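Local coordinates for protein xyloglucanase (Paenibacillus polymyxa, PDB 3ZQ9) that probably hydrolyses the beta-1,4-linked glucan backbone of xyloglucan and cellulose, this chain being the family 44 catalytic part of a larger multidomain enzyme, at residues T30-A35 with N389-K394; V283-E288 with Y359-E364; N365-G370 with W478-N483; D461-L466 with G498-Y503. The protein carries 2 engineered substitutions. All coordinates share one frame; numbering follows the deposited sequence.

Contact 1: T30-A35 with N389-K394; sequences TNQDLA and NYWKLK. With NOY ((2R,3S,4R,5R)-5-(hydroxymethyl)piperidine-2,3,4-triol), chain B; BGC (beta-D-glucopyranose), chain C; EDO (1,2-ethanediol), chain H.
Thr30 pairs with Tyr390 as a parallel bridge, and one step on Asn31 N donates to Tyr390 O at 2.9 Å, nearly in line with the carbonyl. That oxygen is gripped twice, because Asn31 ND2 also reaches it (3.0 Å, N-H...O 165°), coming from above the carbonyl plane while Tyr390 O lies in the plane of the amide. With chi1 at -80°, CG of Asn31 sits beside its own backbone N, which lets both donors meet one acceptor. The rest of this amide is fixed from outside, OD1 taking a bond from Arg44. Here the first and last strands of the eight-stranded barrel meet, so the pairing closes the TIM barrel that carries the active site. Trp391 stands just past the barrel end, sandwiched between protein and ligand: Gln32 NE2 lies over one face, 3.3 Å from CE2, and C3 of the bound piperidine-triol covers the opposite face. Asn31 CG meets the same indole at its edge, 3.2 Å from CE3. Gln32 is held by its other amide atom, as Lys392 N donates to OE1 (3.0 Å) along an almost straight N-H...O line. Beyond it Leu34 CD2 packs on Lys392 CG (3.7 Å) and on the edge of the Tyr390 ring, while a water joins Asp33 O to Lys392 NZ, which also bonds Gly396 O.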
# COMPACT_ATOMS: atom_id res chain seq x y z
N THR A 30 5.78 -2.29 1.38
CA THR A 30 5.20 -3.62 1.45
C THR A 30 4.60 -3.89 2.82
O THR A 30 4.77 -3.11 3.76
CB THR A 30 6.27 -4.68 1.08
OG1 THR A 30 5.63 -5.95 0.84
CG2 THR A 30 7.36 -4.75 2.19
N ASN A 31 3.84 -4.99 2.88
CA ASN A 31 3.34 -5.55 4.14
C ASN A 31 4.32 -6.64 4.53
O ASN A 31 5.29 -6.36 5.23
CB ASN A 31 1.93 -6.10 3.93
CG ASN A 31 0.91 -4.97 3.96
OD1 ASN A 31 0.46 -4.58 5.02
ND2 ASN A 31 0.58 -4.42 2.79
N GLN A 32 4.17 -7.82 3.98
CA GLN A 32 5.20 -8.87 4.18
C GLN A 32 6.49 -8.51 3.49
O GLN A 32 6.47 -8.13 2.31
CB GLN A 32 4.73 -10.23 3.62
CG GLN A 32 3.38 -10.70 4.20
CD GLN A 32 2.19 -10.28 3.32
OE1 GLN A 32 2.29 -9.33 2.57
NE2 GLN A 32 1.10 -11.06 3.35
N ASP A 33 7.63 -8.65 4.17
CA ASP A 33 8.92 -8.45 3.50
C ASP A 33 9.07 -9.52 2.41
O ASP A 33 8.59 -10.65 2.59
CB ASP A 33 10.06 -8.62 4.51
CG ASP A 33 10.05 -7.50 5.55
OD1 ASP A 33 9.88 -6.33 5.15
OD2 ASP A 33 10.20 -7.79 6.75
N LEU A 34 9.64 -9.15 1.27
CA LEU A 34 9.80 -10.09 0.15
C LEU A 34 11.21 -10.70 0.21
O LEU A 34 11.56 -11.26 1.24
CB LEU A 34 9.46 -9.38 -1.18
CG LEU A 34 8.05 -8.76 -1.25
CD1 LEU A 34 7.80 -7.96 -2.57
CD2 LEU A 34 6.96 -9.84 -1.09
N ALA A 35 12.02 -10.61 -0.85
CA ALA A 35 13.32 -11.28 -0.87
C ALA A 35 14.34 -10.56 0.01
O ALA A 35 15.30 -11.18 0.49
CB ALA A 35 13.85 -11.37 -2.29
N ASN A 389 1.50 -0.24 -0.27
CA ASN A 389 2.15 -1.42 0.31
C ASN A 389 1.56 -2.67 -0.33
O ASN A 389 0.37 -2.96 -0.20
CB ASN A 389 1.91 -1.47 1.84
CG ASN A 389 2.40 -0.21 2.58
OD1 ASN A 389 3.52 -0.21 3.20
ND2 ASN A 389 1.63 0.84 2.55
N TYR A 390 2.39 -3.40 -1.06
CA TYR A 390 1.97 -4.67 -1.65
C TYR A 390 1.57 -5.65 -0.53
O TYR A 390 2.14 -5.61 0.58
CB TYR A 390 3.16 -5.21 -2.40
CG TYR A 390 2.99 -6.60 -2.91
CD1 TYR A 390 2.12 -6.86 -3.96
CD2 TYR A 390 3.71 -7.65 -2.36
CE1 TYR A 390 1.97 -8.20 -4.45
CE2 TYR A 390 3.58 -8.98 -2.86
CZ TYR A 390 2.69 -9.20 -3.90
OH TYR A 390 2.46 -10.46 -4.43
N TRP A 391 0.59 -6.50 -0.82
CA TRP A 391 0.20 -7.60 0.12
C TRP A 391 0.35 -8.95 -0.64
O TRP A 391 -0.20 -9.09 -1.71
CB TRP A 391 -1.25 -7.43 0.61
CG TRP A 391 -1.59 -8.50 1.59
CD1 TRP A 391 -2.02 -9.78 1.28
CD2 TRP A 391 -1.53 -8.43 3.01
NE1 TRP A 391 -2.18 -10.51 2.44
CE2 TRP A 391 -1.88 -9.71 3.51
CE3 TRP A 391 -1.20 -7.41 3.92
CZ2 TRP A 391 -1.92 -10.00 4.90
CZ3 TRP A 391 -1.23 -7.70 5.31
CH2 TRP A 391 -1.56 -8.99 5.78
N LYS A 392 1.10 -9.89 -0.08
CA LYS A 392 1.29 -11.20 -0.70
C LYS A 392 0.01 -12.05 -0.62
O LYS A 392 -0.31 -12.55 0.46
CB LYS A 392 2.40 -11.96 0.06
CG LYS A 392 3.78 -11.33 -0.00
CD LYS A 392 4.77 -12.21 0.79
CE LYS A 392 5.10 -13.49 0.04
NZ LYS A 392 6.00 -14.36 0.96
N LEU A 393 -0.66 -12.26 -1.76
CA LEU A 393 -1.83 -13.13 -1.77
C LEU A 393 -1.40 -14.59 -1.93
O LEU A 393 -2.19 -15.50 -1.71
CB LEU A 393 -2.77 -12.78 -2.92
CG LEU A 393 -3.44 -11.42 -2.78
CD1 LEU A 393 -4.23 -11.16 -4.05
CD2 LEU A 393 -4.34 -11.37 -1.52
N LYS A 394 -0.16 -14.80 -2.33
CA LYS A 394 0.37 -16.16 -2.49
C LYS A 394 1.56 -16.26 -1.53
O LYS A 394 2.45 -15.40 -1.55
CB LYS A 394 0.83 -16.30 -3.94
CG LYS A 394 1.62 -17.52 -4.27
CD LYS A 394 1.35 -17.85 -5.72
CE LYS A 394 2.15 -19.00 -6.24
NZ LYS A 394 2.53 -18.55 -7.62
O4 NOY B . -4.79 -11.44 4.20
C4 NOY B . -5.82 -10.44 4.15
C3 NOY B . -5.43 -9.21 5.00
O3 NOY B . -5.23 -9.55 6.37
C2 NOY B . -6.56 -8.15 4.91
N NOY B . -6.84 -7.76 3.52
C7 NOY B . -7.10 -8.90 2.60
C5 NOY B . -5.96 -9.91 2.71
C6 NOY B . -6.10 -11.06 1.70
O2 NOY B . -6.25 -7.00 5.69
O6 NOY B . -7.38 -11.70 1.85
C2 BGC C . -4.38 -13.76 4.66
C3 BGC C . -4.23 -14.74 5.82
C4 BGC C . -3.29 -14.11 6.85
C5 BGC C . -3.84 -12.78 7.39
C6 BGC C . -2.83 -12.13 8.35
C1 BGC C . -4.84 -12.41 5.23
O2 BGC C . -5.42 -14.14 3.78
O3 BGC C . -3.62 -15.95 5.31
O4 BGC C . -2.99 -15.04 7.88
O5 BGC C . -4.00 -11.94 6.25
O6 BGC C . -3.38 -10.91 8.84
C1 EDO H . 4.57 -8.43 9.18
O1 EDO H . 4.37 -9.36 8.09
C2 EDO H . 5.11 -7.12 8.61
O2 EDO H . 6.47 -7.40 8.25
O HOH W 1 8.44 -13.15 1.38

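Contact 2: V283-E288 with Y359-E364; sequences VHWYPE and YSYGGE. With NOY ((2R,3S,4R,5R)-5-(hydroxymethyl)piperidine-2,3,4-triol), chain B.
Tyr359, Pro287 and Tyr361 carry this contact, in which no clear direct hydrogen bond links 283-288 to 359-364. Tyr359 meets the other segment through its root: CB lies 3.1 Å from Trp285 O, and its CA makes a CH...O contact with the same oxygen. That carbonyl is buried here with no conventional partner in the model. The Tyr359 CA also sits over one face of the Tyr286 ring, toward its rim. Pro287 does its work with CG, set over the face of Tyr361, 3.6 Å from the ring centroid and 19° off the normal, a CH-pi contact; its CD meanwhile lies 3.1 Å from Ser360 O. These are the C-terminal ends of the sixth and seventh strands of the TIM barrel, the rim where such enzymes keep their active site. Tyr286 accordingly comes close to the bound piperidine-triol, its OH 3.8 Å from C5 of that ligand, and it hydrogen-bonds Glu358, which itself binds the ligand. With chi1 at -81°, CG of Tyr361 stands beside its backbone N, and the ring swings back under the proline although its CB starts off away from it. The phenol end then arrives at the edge of the Trp285 indole, in plane, where a water bridges Trp285 NE1 (3.2 Å) and Tyr361 OH (2.7 Å). Ser360 OG accepts from Gly362 N, an ST turn.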
# COMPACT_ATOMS: atom_id res chain seq x y z
N VAL A 283 -6.81 3.18 1.93
CA VAL A 283 -7.63 2.13 1.28
C VAL A 283 -6.80 0.91 0.89
O VAL A 283 -5.59 0.97 0.70
CB VAL A 283 -8.35 2.63 0.02
CG1 VAL A 283 -9.29 3.79 0.37
CG2 VAL A 283 -7.37 3.09 -1.09
N HIS A 284 -7.51 -0.22 0.74
CA HIS A 284 -6.96 -1.44 0.13
C HIS A 284 -7.62 -1.61 -1.24
O HIS A 284 -8.79 -1.28 -1.41
CB HIS A 284 -7.33 -2.63 1.03
CG HIS A 284 -6.66 -2.56 2.37
ND1 HIS A 284 -6.96 -3.42 3.40
CD2 HIS A 284 -5.75 -1.69 2.84
CE1 HIS A 284 -6.22 -3.09 4.46
NE2 HIS A 284 -5.46 -2.06 4.13
N TRP A 285 -6.85 -2.07 -2.22
CA TRP A 285 -7.36 -2.15 -3.59
C TRP A 285 -6.89 -3.46 -4.19
O TRP A 285 -5.75 -3.58 -4.61
CB TRP A 285 -6.81 -0.96 -4.39
CG TRP A 285 -7.20 -0.96 -5.87
CD1 TRP A 285 -6.39 -1.28 -6.93
CD2 TRP A 285 -8.47 -0.63 -6.42
NE1 TRP A 285 -7.09 -1.16 -8.11
CE2 TRP A 285 -8.36 -0.74 -7.83
CE3 TRP A 285 -9.70 -0.20 -5.86
CZ2 TRP A 285 -9.42 -0.46 -8.70
CZ3 TRP A 285 -10.78 0.06 -6.75
CH2 TRP A 285 -10.62 -0.07 -8.14
N TYR A 286 -7.80 -4.42 -4.28
CA TYR A 286 -7.50 -5.65 -4.96
C TYR A 286 -8.37 -5.66 -6.20
O TYR A 286 -9.60 -5.66 -6.09
CB TYR A 286 -7.86 -6.84 -4.09
CG TYR A 286 -6.92 -6.97 -2.91
CD1 TYR A 286 -5.66 -7.55 -3.09
CD2 TYR A 286 -7.29 -6.55 -1.63
CE1 TYR A 286 -4.79 -7.71 -2.01
CE2 TYR A 286 -6.41 -6.67 -0.55
CZ TYR A 286 -5.17 -7.29 -0.74
OH TYR A 286 -4.30 -7.47 0.32
N PRO A 287 -7.75 -5.56 -7.38
CA PRO A 287 -8.53 -5.45 -8.63
C PRO A 287 -9.61 -6.54 -8.71
O PRO A 287 -9.36 -7.71 -8.37
CB PRO A 287 -7.47 -5.72 -9.68
CG PRO A 287 -6.23 -5.02 -9.12
CD PRO A 287 -6.30 -5.37 -7.60
N GLU A 288 -10.80 -6.15 -9.16
CA GLU A 288 -11.87 -7.11 -9.53
C GLU A 288 -11.80 -7.44 -11.02
O GLU A 288 -12.57 -8.27 -11.50
CB GLU A 288 -13.24 -6.47 -9.21
CG GLU A 288 -13.49 -6.31 -7.71
CD GLU A 288 -14.06 -7.56 -7.07
OE1 GLU A 288 -14.08 -8.64 -7.69
OE2 GLU A 288 -14.47 -7.45 -5.91
N TYR A 359 -2.51 -4.00 -1.76
CA TYR A 359 -2.96 -4.24 -3.15
C TYR A 359 -2.12 -5.36 -3.71
O TYR A 359 -1.04 -5.67 -3.19
CB TYR A 359 -2.79 -2.97 -4.02
CG TYR A 359 -1.36 -2.57 -4.32
CD1 TYR A 359 -0.58 -1.83 -3.39
CD2 TYR A 359 -0.81 -2.86 -5.56
CE1 TYR A 359 0.73 -1.43 -3.71
CE2 TYR A 359 0.50 -2.49 -5.91
CZ TYR A 359 1.25 -1.76 -4.98
OH TYR A 359 2.53 -1.38 -5.35
N SER A 360 -2.62 -5.97 -4.78
CA SER A 360 -1.89 -6.99 -5.52
C SER A 360 -2.60 -7.14 -6.81
O SER A 360 -3.85 -7.03 -6.86
CB SER A 360 -1.94 -8.33 -4.80
OG SER A 360 -1.43 -9.35 -5.68
N TYR A 361 -1.84 -7.41 -7.87
CA TYR A 361 -2.41 -7.64 -9.19
C TYR A 361 -2.29 -9.13 -9.52
O TYR A 361 -2.60 -9.54 -10.65
CB TYR A 361 -1.68 -6.77 -10.26
CG TYR A 361 -2.27 -5.37 -10.19
CD1 TYR A 361 -2.01 -4.55 -9.07
CD2 TYR A 361 -3.15 -4.92 -11.19
CE1 TYR A 361 -2.62 -3.29 -8.95
CE2 TYR A 361 -3.78 -3.65 -11.08
CZ TYR A 361 -3.52 -2.86 -9.96
OH TYR A 361 -4.15 -1.63 -9.80
N GLY A 362 -1.88 -9.94 -8.55
CA GLY A 362 -1.80 -11.41 -8.78
C GLY A 362 -0.67 -11.79 -9.76
O GLY A 362 0.21 -10.97 -10.06
N GLY A 363 -0.70 -13.03 -10.26
CA GLY A 363 0.39 -13.50 -11.15
C GLY A 363 1.77 -13.29 -10.51
O GLY A 363 2.74 -12.88 -11.21
N GLU A 364 1.88 -13.62 -9.22
CA GLU A 364 3.08 -13.33 -8.41
C GLU A 364 4.37 -13.95 -8.97
O GLU A 364 5.44 -13.42 -8.77
CB GLU A 364 2.89 -13.89 -7.00
CG GLU A 364 1.74 -13.18 -6.30
CD GLU A 364 0.33 -13.78 -6.57
OE1 GLU A 364 0.15 -14.72 -7.40
OE2 GLU A 364 -0.62 -13.29 -5.92
O4 NOY B . -4.79 -11.44 4.20
C4 NOY B . -5.82 -10.44 4.15
C3 NOY B . -5.43 -9.21 5.00
O3 NOY B . -5.23 -9.55 6.37
C2 NOY B . -6.56 -8.15 4.91
N NOY B . -6.84 -7.76 3.52
C7 NOY B . -7.10 -8.90 2.60
C5 NOY B . -5.96 -9.91 2.71
C6 NOY B . -6.10 -11.06 1.70
O2 NOY B . -6.25 -7.00 5.69
O6 NOY B . -7.38 -11.70 1.85
O HOH W 2 -6.47 -1.44 -11.25

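Contact 3: N365-G370 with W478-N483; sequences NDISGG and WGFDKN
Apolar packing is what joins Ile367 to Phe480 and its strand neighbours; no hydrogen bond crosses between the two segments. Ile367 CD1 does most of the touching: it reaches the edge of the Phe480 ring, 3.7 Å from CE1, and comes about as near the backbone at Asp481 C (3.6 Å). Having CG1 opposite the backbone N (chi1 -178°) sends this longer branch toward the strand, while CG2 turns to the side and, in the conformer given, lies 3.9 Å from Lys482 CG. Phe480 completes the meeting with its CZ, which has Gly370 O in the plane of the ring at its edge, 3.8 Å away. With the ring placed as it is, a side chain at Gly370 would probably collide with Phe480 CE1. The joint lies between the two domains of the chain: helix 367-382, the helix after the seventh strand of the TIM barrel, rests against strand 474-481 of the separate beta domain, and helix 399-409 and Leu508 help to close round the same side chains. Replacing Ile367 by an alanine would probably open a gap at the Phe480 edge and beside the Asp481 backbone, where CD1 now sits. The polar bonds do not cross the contact. Asp366 is the N-cap of the helix, its OD2 accepting from Ser368 N (2.9 Å) and from Ser368 OG (2.6 Å), two donors on one oxygen; Ser368 OG also bonds Arg309. On the strand side Asp481 OD1 takes the N-H of Asn483 from above the carboxylate plane, at 2.9 Å, which makes an Asx turn.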
# COMPACT_ATOMS: atom_id res chain seq x y z
N ASN A 365 4.21 -15.12 -9.59
CA ASN A 365 5.32 -15.82 -10.18
C ASN A 365 5.16 -15.94 -11.69
O ASN A 365 5.66 -16.90 -12.33
CB ASN A 365 5.48 -17.19 -9.50
CG ASN A 365 5.96 -17.03 -8.07
OD1 ASN A 365 5.23 -17.36 -7.10
ND2 ASN A 365 7.12 -16.45 -7.91
N ASP A 366 4.50 -14.96 -12.30
CA ASP A 366 4.34 -14.93 -13.76
C ASP A 366 4.79 -13.59 -14.33
O ASP A 366 4.64 -12.55 -13.68
CB ASP A 366 2.87 -15.13 -14.12
CG ASP A 366 2.65 -15.32 -15.62
OD1 ASP A 366 3.04 -16.42 -16.10
OD2 ASP A 366 2.10 -14.40 -16.30
N ILE A 367 5.34 -13.60 -15.54
CA ILE A 367 5.76 -12.36 -16.15
C ILE A 367 4.63 -11.32 -16.19
O ILE A 367 4.88 -10.13 -15.99
CB ILE A 367 6.35 -12.62 -17.59
CG1 ILE A 367 6.84 -11.31 -18.23
CG2 ILE A 367 5.27 -13.30 -18.51
CD1 ILE A 367 7.92 -10.58 -17.42
N SER A 368 3.37 -11.76 -16.36
CA SER A 368 2.27 -10.80 -16.37
C SER A 368 2.14 -10.02 -15.07
O SER A 368 1.75 -8.84 -15.10
CB SER A 368 0.92 -11.49 -16.70
OG SER A 368 0.49 -12.47 -15.71
N GLY A 369 2.42 -10.68 -13.94
CA GLY A 369 2.34 -10.02 -12.60
C GLY A 369 3.50 -9.03 -12.48
O GLY A 369 3.37 -7.95 -11.87
N GLY A 370 4.66 -9.39 -13.03
CA GLY A 370 5.84 -8.48 -13.01
C GLY A 370 5.58 -7.21 -13.83
O GLY A 370 5.83 -6.07 -13.38
N TRP A 478 18.86 -2.31 -18.04
CA TRP A 478 18.69 -3.48 -17.16
C TRP A 478 17.26 -3.94 -17.35
O TRP A 478 16.36 -3.12 -17.61
CB TRP A 478 18.89 -3.07 -15.71
CG TRP A 478 20.33 -2.81 -15.29
CD1 TRP A 478 21.22 -3.72 -14.71
CD2 TRP A 478 21.03 -1.56 -15.37
NE1 TRP A 478 22.44 -3.06 -14.44
CE2 TRP A 478 22.33 -1.75 -14.83
CE3 TRP A 478 20.67 -0.30 -15.83
CZ2 TRP A 478 23.28 -0.72 -14.74
CZ3 TRP A 478 21.65 0.76 -15.74
CH2 TRP A 478 22.93 0.52 -15.19
N GLY A 479 16.98 -5.24 -17.27
CA GLY A 479 15.60 -5.63 -17.45
C GLY A 479 15.28 -7.03 -16.99
O GLY A 479 16.17 -7.75 -16.55
N PHE A 480 14.00 -7.37 -17.06
CA PHE A 480 13.58 -8.76 -16.81
C PHE A 480 12.52 -9.09 -17.84
O PHE A 480 11.97 -8.19 -18.51
CB PHE A 480 13.06 -8.95 -15.37
CG PHE A 480 11.77 -8.22 -15.05
CD1 PHE A 480 10.54 -8.76 -15.42
CD2 PHE A 480 11.80 -7.00 -14.35
CE1 PHE A 480 9.31 -8.09 -15.09
CE2 PHE A 480 10.61 -6.32 -14.02
CZ PHE A 480 9.36 -6.87 -14.37
N ASP A 481 12.29 -10.39 -18.01
CA ASP A 481 11.39 -10.87 -19.04
C ASP A 481 10.86 -12.25 -18.62
O ASP A 481 11.06 -12.66 -17.46
CB ASP A 481 12.07 -10.82 -20.42
CG ASP A 481 13.17 -11.89 -20.60
OD1 ASP A 481 13.42 -12.68 -19.69
OD2 ASP A 481 13.79 -11.90 -21.71
N LYS A 482 10.19 -12.96 -19.53
CA LYS A 482 9.57 -14.26 -19.26
C LYS A 482 10.64 -15.33 -18.97
O LYS A 482 10.34 -16.38 -18.40
CB LYS A 482 8.68 -14.64 -20.47
CG LYS A 482 7.68 -15.79 -20.28
CD LYS A 482 6.98 -16.15 -21.62
CE LYS A 482 5.94 -17.26 -21.38
NZ LYS A 482 5.61 -18.09 -22.59
N ASN A 483 11.88 -15.06 -19.36
CA ASN A 483 12.94 -16.06 -19.25
C ASN A 483 13.68 -16.00 -17.92
O ASN A 483 14.19 -17.02 -17.47
CB ASN A 483 13.95 -15.89 -20.39
CG ASN A 483 13.31 -16.07 -21.75
OD1 ASN A 483 12.65 -17.07 -21.99
ND2 ASN A 483 13.50 -15.10 -22.64

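Contact 4: D461-L466 with G498-Y503; sequences DAQFDL and GNRFTY
Phe464 and Phe501 lie opposite each other as a hydrogen-bonded pair in the antiparallel ladder joining strands 460-467 and 500-505, at one margin of the large sheet of the beta domain. Their rings are nearly parallel, planes at 12°, but slid apart, with centroids 4.7 Å from each other. Phe464 CD1 lies 3.4 Å from both CE2 and CZ of Phe501, and Phe464 CB adds a CH-pi contact over the face of the Phe501 ring. Phe501 takes the chi1 of 74° that sets CG between its backbone N and carbonyl carbon, leaning its ring back across the ladder toward Phe464. Leu466 CD1 closes on the edge of the Phe501 ring, 4.2 Å from CE1, and strand 509-516 covers both phenylalanines from beyond. Putting an alanine in place of Phe501 would probably leave one side of the Phe464 ring without its neighbour and Leu466 CD1 without the edge it packs on. The other face carries polar chains. In the conformers given, Gln463 and Arg500 run side by side in the same direction, their amide and guanidinium planes 45° apart, while Asp465 OD1 makes a long salt bridge to Arg500 NE (4.0 Å) and lies nearer the aliphatic CG. Between the phenylalanine backbones, Phe464 N donates to Phe501 O at 2.7 Å, almost straight onto the carbonyl.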
# COMPACT_ATOMS: atom_id res chain seq x y z
N ASP A 461 9.76 -1.58 -31.78
CA ASP A 461 10.93 -0.70 -31.68
C ASP A 461 10.44 0.60 -31.06
O ASP A 461 9.52 1.22 -31.59
CB ASP A 461 11.55 -0.42 -33.06
CG ASP A 461 12.29 -1.62 -33.63
OD1 ASP A 461 12.61 -2.58 -32.89
OD2 ASP A 461 12.55 -1.62 -34.86
N ALA A 462 11.00 0.98 -29.92
CA ALA A 462 10.55 2.19 -29.22
C ALA A 462 11.49 3.29 -29.68
O ALA A 462 12.70 3.18 -29.47
CB ALA A 462 10.65 2.00 -27.67
N GLN A 463 10.94 4.33 -30.30
CA GLN A 463 11.72 5.47 -30.75
C GLN A 463 11.54 6.56 -29.70
O GLN A 463 10.43 7.08 -29.54
CB GLN A 463 11.15 5.89 -32.10
CG GLN A 463 11.79 7.08 -32.75
CD GLN A 463 10.98 7.51 -33.95
OE1 GLN A 463 10.84 6.74 -34.90
NE2 GLN A 463 10.38 8.69 -33.88
N PHE A 464 12.60 6.88 -28.98
CA PHE A 464 12.51 7.83 -27.89
C PHE A 464 12.95 9.19 -28.37
O PHE A 464 13.99 9.29 -29.00
CB PHE A 464 13.43 7.43 -26.74
CG PHE A 464 12.99 6.19 -26.01
CD1 PHE A 464 13.38 4.94 -26.47
CD2 PHE A 464 12.20 6.29 -24.86
CE1 PHE A 464 13.00 3.76 -25.78
CE2 PHE A 464 11.81 5.11 -24.16
CZ PHE A 464 12.21 3.87 -24.63
N ASP A 465 12.16 10.21 -28.07
CA ASP A 465 12.56 11.58 -28.36
C ASP A 465 12.63 12.30 -27.04
O ASP A 465 11.64 12.38 -26.33
CB ASP A 465 11.59 12.27 -29.32
CG ASP A 465 11.90 13.75 -29.48
OD1 ASP A 465 12.83 14.11 -30.23
OD2 ASP A 465 11.21 14.56 -28.84
N LEU A 466 13.82 12.80 -26.70
CA LEU A 466 14.07 13.38 -25.38
C LEU A 466 14.22 14.91 -25.43
O LEU A 466 14.91 15.44 -26.31
CB LEU A 466 15.34 12.81 -24.76
CG LEU A 466 15.56 11.30 -24.91
CD1 LEU A 466 16.96 10.99 -24.43
CD2 LEU A 466 14.47 10.54 -24.10
N GLY A 498 21.19 13.73 -31.43
CA GLY A 498 20.14 14.73 -31.33
C GLY A 498 19.07 14.37 -30.29
O GLY A 498 17.89 14.68 -30.47
N ASN A 499 19.48 13.74 -29.19
CA ASN A 499 18.53 13.33 -28.13
C ASN A 499 17.39 12.41 -28.62
O ASN A 499 16.26 12.42 -28.10
CB ASN A 499 18.02 14.54 -27.31
CG ASN A 499 18.90 14.84 -26.14
OD1 ASN A 499 19.87 14.12 -25.88
ND2 ASN A 499 18.60 15.93 -25.40
N ARG A 500 17.71 11.60 -29.62
CA ARG A 500 16.78 10.56 -30.05
C ARG A 500 17.53 9.24 -30.13
O ARG A 500 18.71 9.20 -30.52
CB ARG A 500 16.20 10.88 -31.40
CG ARG A 500 15.38 12.16 -31.43
CD ARG A 500 15.10 12.61 -32.89
NE ARG A 500 13.86 12.05 -33.46
CZ ARG A 500 13.78 10.92 -34.17
NH1 ARG A 500 14.86 10.19 -34.40
NH2 ARG A 500 12.60 10.52 -34.65
N PHE A 501 16.85 8.16 -29.76
CA PHE A 501 17.41 6.82 -29.92
C PHE A 501 16.25 5.82 -30.03
O PHE A 501 15.09 6.12 -29.69
CB PHE A 501 18.41 6.45 -28.79
CG PHE A 501 17.74 6.15 -27.48
CD1 PHE A 501 17.41 7.19 -26.61
CD2 PHE A 501 17.39 4.85 -27.15
CE1 PHE A 501 16.74 6.94 -25.38
CE2 PHE A 501 16.73 4.57 -25.93
CZ PHE A 501 16.42 5.63 -25.04
N THR A 502 16.58 4.64 -30.55
CA THR A 502 15.60 3.58 -30.73
C THR A 502 16.10 2.36 -29.96
O THR A 502 17.31 2.09 -29.92
CB THR A 502 15.43 3.28 -32.24
OG1 THR A 502 14.68 4.34 -32.84
CG2 THR A 502 14.69 1.95 -32.49
N TYR A 503 15.19 1.63 -29.31
CA TYR A 503 15.61 0.38 -28.65
C TYR A 503 14.47 -0.60 -28.83
O TYR A 503 13.31 -0.24 -28.64
CB TYR A 503 15.85 0.65 -27.17
CG TYR A 503 16.73 -0.35 -26.47
CD1 TYR A 503 18.11 -0.25 -26.56
CD2 TYR A 503 16.19 -1.40 -25.71
CE1 TYR A 503 18.97 -1.16 -25.92
CE2 TYR A 503 17.03 -2.31 -25.05
CZ TYR A 503 18.41 -2.19 -25.16
OH TYR A 503 19.28 -3.04 -24.49
O HOH W 3 15.20 15.28 -29.44
O HOH W 4 16.55 17.92 -25.80

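Overall arrangement
Contacts 1 and 2 belong to the TIM barrel and touch each other: Trp391 N lies 3.0 Å from Tyr359 O, probably a hydrogen bond, and both reach the bound piperidine-triol. Contact 1 uses backbone and amide bonds to close the barrel, whereas contact 2, more deeply buried, relies on ring and proline packing. Contact 3, with its centre about 17 Å from each of theirs, is buried too, though farther from the chain's centre, an apolar joint from a barrel helix to the beta domain. Contact 4 belongs to that domain alone, sharing a sheet with contact 3 without touching it; it is a regular ladder, greasy on its inner face and polar on its partly exposed one.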